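Local coordinates for pectinesterase (Sitophilus oryzae, PDB 4PMH), which hydrolyses the methyl esters of pectin to de-esterified polygalacturonate and methanol, and probably helps to digest plant cell walls, at residues G74-V79 with S99-T104; I225-G230 with F241-D246; Q311-E316 with R355-N360. All coordinates share one frame; numbering follows the deposited sequence.

Contact 1 (G74-V79 with S99-T104); sequences GTYQEV and SDTLIT
Thr75 and Thr104 meet methyl to methyl, CG2 of Thr75 lying 3.8 Å from CG2 of Thr104 where the two short side chains cross obliquely. With OG1 of Thr104 anti to the backbone N (chi1 179°), its methyl group is left to face Thr75 while the hydroxyl is hydrogen-bonded to Glu167 on strand 165-168. Leu102 shares this face and brings CD2 to 4.2 Å from Thr75 CG2. Beneath these side chains run two adjacent parallel strands of the right-handed parallel beta-helix of pectin methylesterases, with 74-76 as the end strand of its sheet. Tyr76 grips the neighbouring strand through both backbone polar atoms: its N donates to Leu102 O at 2.8 Å, and its O accepts from Thr104 N at 3.0 Å. On the other face its ring turns an edge to the Leu102 carbonyl, CD1 of Tyr76 being 3.8 Å from Leu102 O, which lies near the ring plane, and CE1 approaches Thr101 CG2 obliquely. The phenol oxygen is hydrogen-bonded to Asn72 O. Glu78, past the end of strand 74-76, has its O 3.4 Å from Ile103 CG2; this buried carbonyl oxygen has no polar partner in the model.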
# COMPACT_ATOMS: atom_id res chain seq x y z
N GLY A 74 -4.61 -12.33 -19.03
CA GLY A 74 -6.04 -12.62 -18.89
C GLY A 74 -6.66 -11.84 -17.75
O GLY A 74 -5.99 -11.08 -17.06
N THR A 75 -7.96 -12.02 -17.56
CA THR A 75 -8.66 -11.42 -16.44
C THR A 75 -9.09 -12.55 -15.53
O THR A 75 -9.74 -13.50 -15.97
CB THR A 75 -9.90 -10.62 -16.88
OG1 THR A 75 -9.50 -9.55 -17.76
CG2 THR A 75 -10.62 -10.04 -15.67
N TYR A 76 -8.71 -12.45 -14.26
CA TYR A 76 -8.97 -13.47 -13.23
C TYR A 76 -9.84 -12.90 -12.10
O TYR A 76 -9.41 -11.99 -11.41
CB TYR A 76 -7.64 -13.92 -12.66
CG TYR A 76 -6.74 -14.59 -13.68
CD1 TYR A 76 -5.93 -13.83 -14.53
CD2 TYR A 76 -6.70 -15.97 -13.79
CE1 TYR A 76 -5.10 -14.44 -15.47
CE2 TYR A 76 -5.88 -16.59 -14.73
CZ TYR A 76 -5.08 -15.82 -15.57
OH TYR A 76 -4.27 -16.46 -16.50
N GLN A 77 -11.05 -13.41 -11.93
CA GLN A 77 -11.94 -12.93 -10.87
C GLN A 77 -11.85 -13.85 -9.65
O GLN A 77 -12.66 -14.75 -9.44
CB GLN A 77 -13.36 -12.76 -11.40
CG GLN A 77 -13.39 -11.73 -12.52
CD GLN A 77 -14.74 -11.63 -13.16
OE1 GLN A 77 -15.65 -11.00 -12.62
NE2 GLN A 77 -14.89 -12.25 -14.32
N GLU A 78 -10.82 -13.59 -8.86
CA GLU A 78 -10.46 -14.43 -7.74
C GLU A 78 -9.58 -13.68 -6.78
O GLU A 78 -9.05 -12.63 -7.11
CB GLU A 78 -9.72 -15.69 -8.22
CG GLU A 78 -8.85 -15.51 -9.45
CD GLU A 78 -8.55 -16.85 -10.16
OE1 GLU A 78 -7.65 -17.56 -9.70
OE2 GLU A 78 -9.18 -17.18 -11.19
N VAL A 79 -9.45 -14.22 -5.58
CA VAL A 79 -8.42 -13.79 -4.64
C VAL A 79 -7.15 -14.60 -4.83
O VAL A 79 -7.17 -15.69 -5.43
CB VAL A 79 -8.85 -13.91 -3.18
CG1 VAL A 79 -9.98 -12.93 -2.88
CG2 VAL A 79 -9.24 -15.34 -2.81
N SER A 99 -0.70 -4.40 -17.49
CA SER A 99 -2.15 -4.31 -17.71
C SER A 99 -2.74 -5.56 -18.38
O SER A 99 -3.96 -5.78 -18.34
CB SER A 99 -2.48 -3.05 -18.52
OG SER A 99 -1.85 -3.10 -19.78
N ASP A 100 -1.88 -6.39 -18.98
CA ASP A 100 -2.29 -7.61 -19.65
C ASP A 100 -2.71 -8.76 -18.71
O ASP A 100 -3.25 -9.76 -19.15
CB ASP A 100 -1.16 -8.11 -20.57
CG ASP A 100 -0.88 -7.16 -21.73
OD1 ASP A 100 -1.79 -6.38 -22.10
OD2 ASP A 100 0.25 -7.17 -22.26
N THR A 101 -2.41 -8.64 -17.42
CA THR A 101 -2.75 -9.65 -16.44
C THR A 101 -3.46 -8.97 -15.28
O THR A 101 -2.84 -8.21 -14.56
CB THR A 101 -1.49 -10.38 -15.97
OG1 THR A 101 -0.75 -10.83 -17.11
CG2 THR A 101 -1.88 -11.58 -15.11
N LEU A 102 -4.75 -9.22 -15.14
CA LEU A 102 -5.60 -8.47 -14.21
C LEU A 102 -6.32 -9.42 -13.25
O LEU A 102 -7.06 -10.30 -13.68
CB LEU A 102 -6.62 -7.64 -14.98
CG LEU A 102 -7.69 -6.94 -14.15
CD1 LEU A 102 -7.02 -5.91 -13.24
CD2 LEU A 102 -8.75 -6.28 -15.02
N ILE A 103 -6.08 -9.23 -11.95
CA ILE A 103 -6.73 -9.98 -10.92
C ILE A 103 -7.69 -9.01 -10.26
O ILE A 103 -7.24 -8.04 -9.66
CB ILE A 103 -5.70 -10.47 -9.89
CG1 ILE A 103 -4.54 -11.20 -10.59
CG2 ILE A 103 -6.37 -11.37 -8.85
CD1 ILE A 103 -3.37 -11.49 -9.68
N THR A 104 -8.99 -9.23 -10.38
CA THR A 104 -9.94 -8.21 -10.00
C THR A 104 -11.22 -8.76 -9.37
O THR A 104 -11.72 -9.80 -9.79
CB THR A 104 -10.33 -7.33 -11.22
OG1 THR A 104 -11.28 -6.35 -10.80
CG2 THR A 104 -10.94 -8.13 -12.39

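Contact 2 (I225-G230 with F241-D246); sequences IDFVFG and FYVKAD
Phe227 drives its ring against strand 241-243, while the neighbouring Val228 meets the ring of Phe241. The contact joins two successive turns of the right-handed parallel beta-helix: the chain of 225-230 turns its corners at Asp226 and Val228 after strand 220-223 and enters strand 229-230, and 241-243 belong to the strand stacked beside 220-223 in the same sheet. The backbones stay well apart, the nearest CA atoms, those of Val228 and Phe241, being 9.1 Å from each other, and the gap is bridged by apolar side chains. CZ of Phe227 approaches Tyr242 O obliquely at 3.7 Å. To one side of that tip, CE1 of Phe227 receives Val243 CG2 at 4.2 Å, near the ring plane, and to the other CE2 of the same ring lies 4.4 Å from Phe241 CB. Val228 sets CG2, the branch beside its backbone N and anti to the carbonyl carbon, at the edge of the Phe241 ring, 3.9 Å from CE2 of Phe241, with the two side chains at about a right angle.

Around this first shell, Ile221 touches both Phe227 and Phe241, and Phe236 and Phe255 each meet the Phe241 ring edge-to-face. Backbone hydrogen bonds tie Phe227 to Leu202 in the preceding turn and Val228 to Val254 and Ala256 in the following one, so the corner is held from both sides. Asp226, by similarity the nucleophile, lies at the corner itself, with positive phi. Phe227 follows directly in the chain, its side chain about 7 Å from those of Asp200 and Gln199, the probable proton donor and transition-state stabiliser. The side chain of Asp226 touches Asp200, and its OD2 forms a salt bridge with NH2 of Arg290.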
# COMPACT_ATOMS: atom_id res chain seq x y z
N ILE A 225 -9.15 7.83 -1.49
CA ILE A 225 -9.07 8.06 -0.04
C ILE A 225 -8.23 7.00 0.68
O ILE A 225 -8.51 5.78 0.61
CB ILE A 225 -10.49 8.07 0.58
CG1 ILE A 225 -11.28 9.29 0.10
CG2 ILE A 225 -10.43 8.03 2.12
CD1 ILE A 225 -11.10 10.54 0.94
N ASP A 226 -7.20 7.47 1.39
CA ASP A 226 -6.30 6.58 2.15
C ASP A 226 -5.85 5.41 1.28
O ASP A 226 -5.81 4.28 1.74
CB ASP A 226 -6.96 6.05 3.44
CG ASP A 226 -7.48 7.15 4.35
OD1 ASP A 226 -7.11 8.35 4.21
OD2 ASP A 226 -8.29 6.81 5.25
N PHE A 227 -5.54 5.67 0.02
CA PHE A 227 -5.27 4.54 -0.90
C PHE A 227 -3.88 3.94 -0.81
O PHE A 227 -3.57 2.93 -1.47
CB PHE A 227 -5.75 4.83 -2.34
CG PHE A 227 -4.97 5.86 -3.11
CD1 PHE A 227 -5.41 7.19 -3.15
CD2 PHE A 227 -3.88 5.49 -3.90
CE1 PHE A 227 -4.73 8.13 -3.94
CE2 PHE A 227 -3.22 6.42 -4.66
CZ PHE A 227 -3.66 7.74 -4.70
N VAL A 228 -3.05 4.52 0.05
CA VAL A 228 -1.82 3.86 0.49
C VAL A 228 -1.78 4.07 2.00
O VAL A 228 -1.54 5.19 2.47
CB VAL A 228 -0.53 4.44 -0.15
CG1 VAL A 228 0.72 3.72 0.37
CG2 VAL A 228 -0.61 4.34 -1.66
N PHE A 229 -2.03 3.00 2.75
CA PHE A 229 -2.26 3.09 4.17
C PHE A 229 -1.66 1.90 4.92
O PHE A 229 -1.47 0.82 4.36
CB PHE A 229 -3.77 3.23 4.44
CG PHE A 229 -4.53 1.92 4.39
CD1 PHE A 229 -4.87 1.34 3.18
CD2 PHE A 229 -4.93 1.28 5.57
CE1 PHE A 229 -5.56 0.13 3.12
CE2 PHE A 229 -5.64 0.07 5.52
CZ PHE A 229 -5.95 -0.50 4.29
N GLY A 230 -1.33 2.14 6.19
CA GLY A 230 -0.72 1.11 7.02
C GLY A 230 0.59 1.49 7.66
O GLY A 230 1.00 2.67 7.64
N PHE A 241 1.37 7.72 -8.38
CA PHE A 241 0.19 7.69 -7.52
C PHE A 241 -0.87 8.58 -8.17
O PHE A 241 -0.62 9.79 -8.39
CB PHE A 241 0.51 8.22 -6.12
CG PHE A 241 1.61 7.47 -5.42
CD1 PHE A 241 2.94 7.81 -5.62
CD2 PHE A 241 1.32 6.41 -4.55
CE1 PHE A 241 3.96 7.11 -4.98
CE2 PHE A 241 2.32 5.70 -3.93
CZ PHE A 241 3.66 6.05 -4.14
N TYR A 242 -2.04 8.01 -8.48
CA TYR A 242 -3.04 8.69 -9.30
C TYR A 242 -4.34 8.83 -8.53
O TYR A 242 -4.97 7.83 -8.18
CB TYR A 242 -3.26 7.91 -10.59
CG TYR A 242 -4.03 8.66 -11.64
CD1 TYR A 242 -5.41 8.74 -11.58
CD2 TYR A 242 -3.38 9.32 -12.69
CE1 TYR A 242 -6.12 9.45 -12.51
CE2 TYR A 242 -4.08 10.04 -13.64
CZ TYR A 242 -5.46 10.10 -13.54
OH TYR A 242 -6.21 10.79 -14.47
N VAL A 243 -4.74 10.06 -8.28
CA VAL A 243 -5.94 10.36 -7.53
C VAL A 243 -7.10 10.41 -8.51
O VAL A 243 -7.17 11.29 -9.35
CB VAL A 243 -5.86 11.71 -6.82
CG1 VAL A 243 -7.09 11.92 -5.95
CG2 VAL A 243 -4.60 11.76 -5.97
N LYS A 244 -8.00 9.45 -8.38
CA LYS A 244 -9.12 9.32 -9.29
C LYS A 244 -10.23 10.25 -8.89
O LYS A 244 -10.40 10.58 -7.72
CB LYS A 244 -9.64 7.88 -9.28
CG LYS A 244 -8.79 6.90 -10.06
CD LYS A 244 -9.56 5.63 -10.43
CE LYS A 244 -10.61 5.87 -11.51
NZ LYS A 244 -10.07 5.89 -12.91
N ALA A 245 -11.01 10.66 -9.89
CA ALA A 245 -12.14 11.56 -9.68
C ALA A 245 -13.48 10.90 -10.00
O ALA A 245 -14.54 11.51 -9.80
CB ALA A 245 -11.94 12.82 -10.53
N ASP A 246 -13.45 9.64 -10.45
CA ASP A 246 -14.64 8.96 -10.98
C ASP A 246 -15.60 8.45 -9.92
O ASP A 246 -16.76 8.16 -10.21
CB ASP A 246 -14.25 7.77 -11.86
CG ASP A 246 -13.83 6.57 -11.04
OD1 ASP A 246 -13.18 6.78 -9.99
OD2 ASP A 246 -14.17 5.43 -11.41

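Contact 3 (Q311-E316 with R355-N360); sequences QLIIKE and RFWEYN
Gln311 lays its CB over the centre of one face of the Arg355 guanidinium, 3.7 Å above the plane, and the two side chains cross at about a right angle. The guanidinium is fixed by hydrogen bonds from NH1 to Asn309 O and from NH2 to Lys263 O and Asn349. Trp357 instead presents its edge: Ile313 CG1 sits 3.9 Å from Trp357 CD1, near the ring plane, and a water accepts from both Trp357 NE1 (2.9 Å) and Gln311 NE2 (3.2 Å), while Gln311 OE1 accepts from Gly266 N and also bonds Tyr26 OH. The Tyr359 ring carries Asn360 CB over one face, toward its rim, and has Lys315 CG at its edge. With CG anti to the backbone N in both residues, Lys315 and Tyr359 run side by side, bringing Lys315 CE to 3.6 Å from Tyr359 CD2.

Pairing of like positions in neighbouring turns is characteristic of the parallel beta-helix; here end strand 355-359 pairs with 311-315 through bonds such as Trp357 N to Leu312 O (2.9 Å). On the reverse face, Leu312 CB approaches Phe356 CD1 (4.0 Å), while Glu358 forms a salt bridge with Arg10. Beyond the strands, Asn360 ND2 donates to Glu316 OE2 at 3.1 Å from above the carboxylate plane, the amide and carboxylate planes standing 83° apart; Glu316 OE1 is salt-bridged to Lys271.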
# COMPACT_ATOMS: atom_id res chain seq x y z
N GLN A 311 4.42 8.09 9.60
CA GLN A 311 5.67 8.67 9.11
C GLN A 311 5.71 8.55 7.60
O GLN A 311 5.50 7.46 7.06
CB GLN A 311 6.88 7.98 9.74
CG GLN A 311 8.18 8.78 9.72
CD GLN A 311 8.93 8.74 8.40
OE1 GLN A 311 8.80 7.80 7.61
NE2 GLN A 311 9.74 9.78 8.15
N LEU A 312 6.01 9.67 6.93
CA LEU A 312 6.04 9.77 5.48
C LEU A 312 6.99 10.87 5.01
O LEU A 312 6.86 12.00 5.42
CB LEU A 312 4.66 10.10 4.92
CG LEU A 312 4.57 10.45 3.45
CD1 LEU A 312 5.00 9.31 2.53
CD2 LEU A 312 3.14 10.84 3.13
N ILE A 313 7.92 10.52 4.14
CA ILE A 313 8.75 11.48 3.45
C ILE A 313 8.56 11.36 1.93
O ILE A 313 8.67 10.27 1.37
CB ILE A 313 10.21 11.28 3.83
CG1 ILE A 313 10.38 11.73 5.29
CG2 ILE A 313 11.14 12.07 2.89
CD1 ILE A 313 11.74 11.43 5.85
N ILE A 314 8.23 12.49 1.29
CA ILE A 314 8.19 12.57 -0.17
C ILE A 314 9.39 13.38 -0.61
O ILE A 314 9.49 14.57 -0.30
CB ILE A 314 6.90 13.20 -0.67
CG1 ILE A 314 5.71 12.35 -0.24
CG2 ILE A 314 6.92 13.32 -2.19
CD1 ILE A 314 4.37 13.04 -0.35
N LYS A 315 10.32 12.72 -1.29
CA LYS A 315 11.61 13.30 -1.66
C LYS A 315 11.86 13.24 -3.17
O LYS A 315 11.67 12.19 -3.78
CB LYS A 315 12.72 12.50 -0.98
CG LYS A 315 14.14 12.92 -1.31
CD LYS A 315 15.09 12.35 -0.27
CE LYS A 315 16.54 12.69 -0.55
NZ LYS A 315 17.43 12.04 0.45
N GLU A 316 12.32 14.35 -3.76
CA GLU A 316 12.72 14.40 -5.17
C GLU A 316 11.68 13.77 -6.10
O GLU A 316 11.99 13.02 -7.02
CB GLU A 316 14.14 13.82 -5.32
CG GLU A 316 15.09 14.71 -4.53
CD GLU A 316 16.53 14.29 -4.54
OE1 GLU A 316 16.85 13.29 -5.19
OE2 GLU A 316 17.35 14.99 -3.89
N ARG A 355 4.52 13.50 11.43
CA ARG A 355 5.82 13.17 10.84
C ARG A 355 5.70 13.05 9.34
O ARG A 355 6.16 12.06 8.73
CB ARG A 355 6.41 11.88 11.44
CG ARG A 355 6.35 11.74 12.97
CD ARG A 355 6.07 10.26 13.36
NE ARG A 355 7.33 9.60 13.39
CZ ARG A 355 7.57 8.30 13.42
NH1 ARG A 355 6.61 7.37 13.43
NH2 ARG A 355 8.84 7.96 13.43
N PHE A 356 5.10 14.06 8.72
CA PHE A 356 4.99 14.14 7.29
C PHE A 356 5.95 15.22 6.79
O PHE A 356 5.87 16.36 7.22
CB PHE A 356 3.57 14.51 6.87
CG PHE A 356 2.50 13.60 7.41
CD1 PHE A 356 2.74 12.26 7.63
CD2 PHE A 356 1.25 14.10 7.68
CE1 PHE A 356 1.75 11.43 8.11
CE2 PHE A 356 0.24 13.28 8.17
CZ PHE A 356 0.49 11.95 8.38
N TRP A 357 6.86 14.85 5.90
CA TRP A 357 7.90 15.77 5.46
C TRP A 357 8.18 15.66 3.98
O TRP A 357 7.90 14.64 3.36
CB TRP A 357 9.23 15.51 6.20
CG TRP A 357 9.10 15.15 7.66
CD1 TRP A 357 9.04 13.88 8.19
CD2 TRP A 357 9.07 16.05 8.76
NE1 TRP A 357 8.95 13.95 9.55
CE2 TRP A 357 8.96 15.26 9.94
CE3 TRP A 357 9.10 17.44 8.87
CZ2 TRP A 357 8.88 15.83 11.21
CZ3 TRP A 357 9.02 18.00 10.13
CH2 TRP A 357 8.92 17.19 11.29
N GLU A 358 8.78 16.70 3.42
CA GLU A 358 9.18 16.68 2.02
C GLU A 358 10.62 17.15 1.87
O GLU A 358 11.11 17.87 2.72
CB GLU A 358 8.31 17.61 1.23
CG GLU A 358 6.87 17.18 1.12
CD GLU A 358 6.07 18.28 0.48
OE1 GLU A 358 5.36 18.94 1.24
OE2 GLU A 358 6.21 18.51 -0.74
N TYR A 359 11.26 16.80 0.76
CA TYR A 359 12.57 17.36 0.43
C TYR A 359 12.72 17.41 -1.08
O TYR A 359 12.65 16.37 -1.73
CB TYR A 359 13.70 16.49 0.99
CG TYR A 359 15.09 16.98 0.59
CD1 TYR A 359 15.59 18.17 1.08
CD2 TYR A 359 15.90 16.25 -0.27
CE1 TYR A 359 16.85 18.64 0.73
CE2 TYR A 359 17.17 16.71 -0.64
CZ TYR A 359 17.62 17.91 -0.14
OH TYR A 359 18.88 18.39 -0.47
N ASN A 360 12.92 18.61 -1.63
CA ASN A 360 13.37 18.76 -3.01
C ASN A 360 12.41 18.18 -4.05
O ASN A 360 12.83 17.54 -5.02
CB ASN A 360 14.76 18.11 -3.15
CG ASN A 360 15.54 18.63 -4.33
OD1 ASN A 360 15.23 19.69 -4.86
ND2 ASN A 360 16.57 17.90 -4.72
O HOH W 1 9.90 11.58 10.85

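In the fold
The three contacts follow one another along the chain and sample the beta-helix along its length. Contacts 1 and 3 lie on opposite sides of the chain's centre, their centres about 33 Å apart, and each includes the end strand of a parallel sheet. Contact 2 falls between them, with its centre about 20 Å from that of contact 1 and about 17 Å from that of contact 3. Strands 101-105 and 240-243 belong to the same sheet, linking contacts 1 and 2. Contact 2 holds the probable nucleophile; contact 3 approaches the probable substrate-binding residue Arg290 through Phe356, the two side chains being about 5 Å apart, whereas contact 1 is remote from the active site.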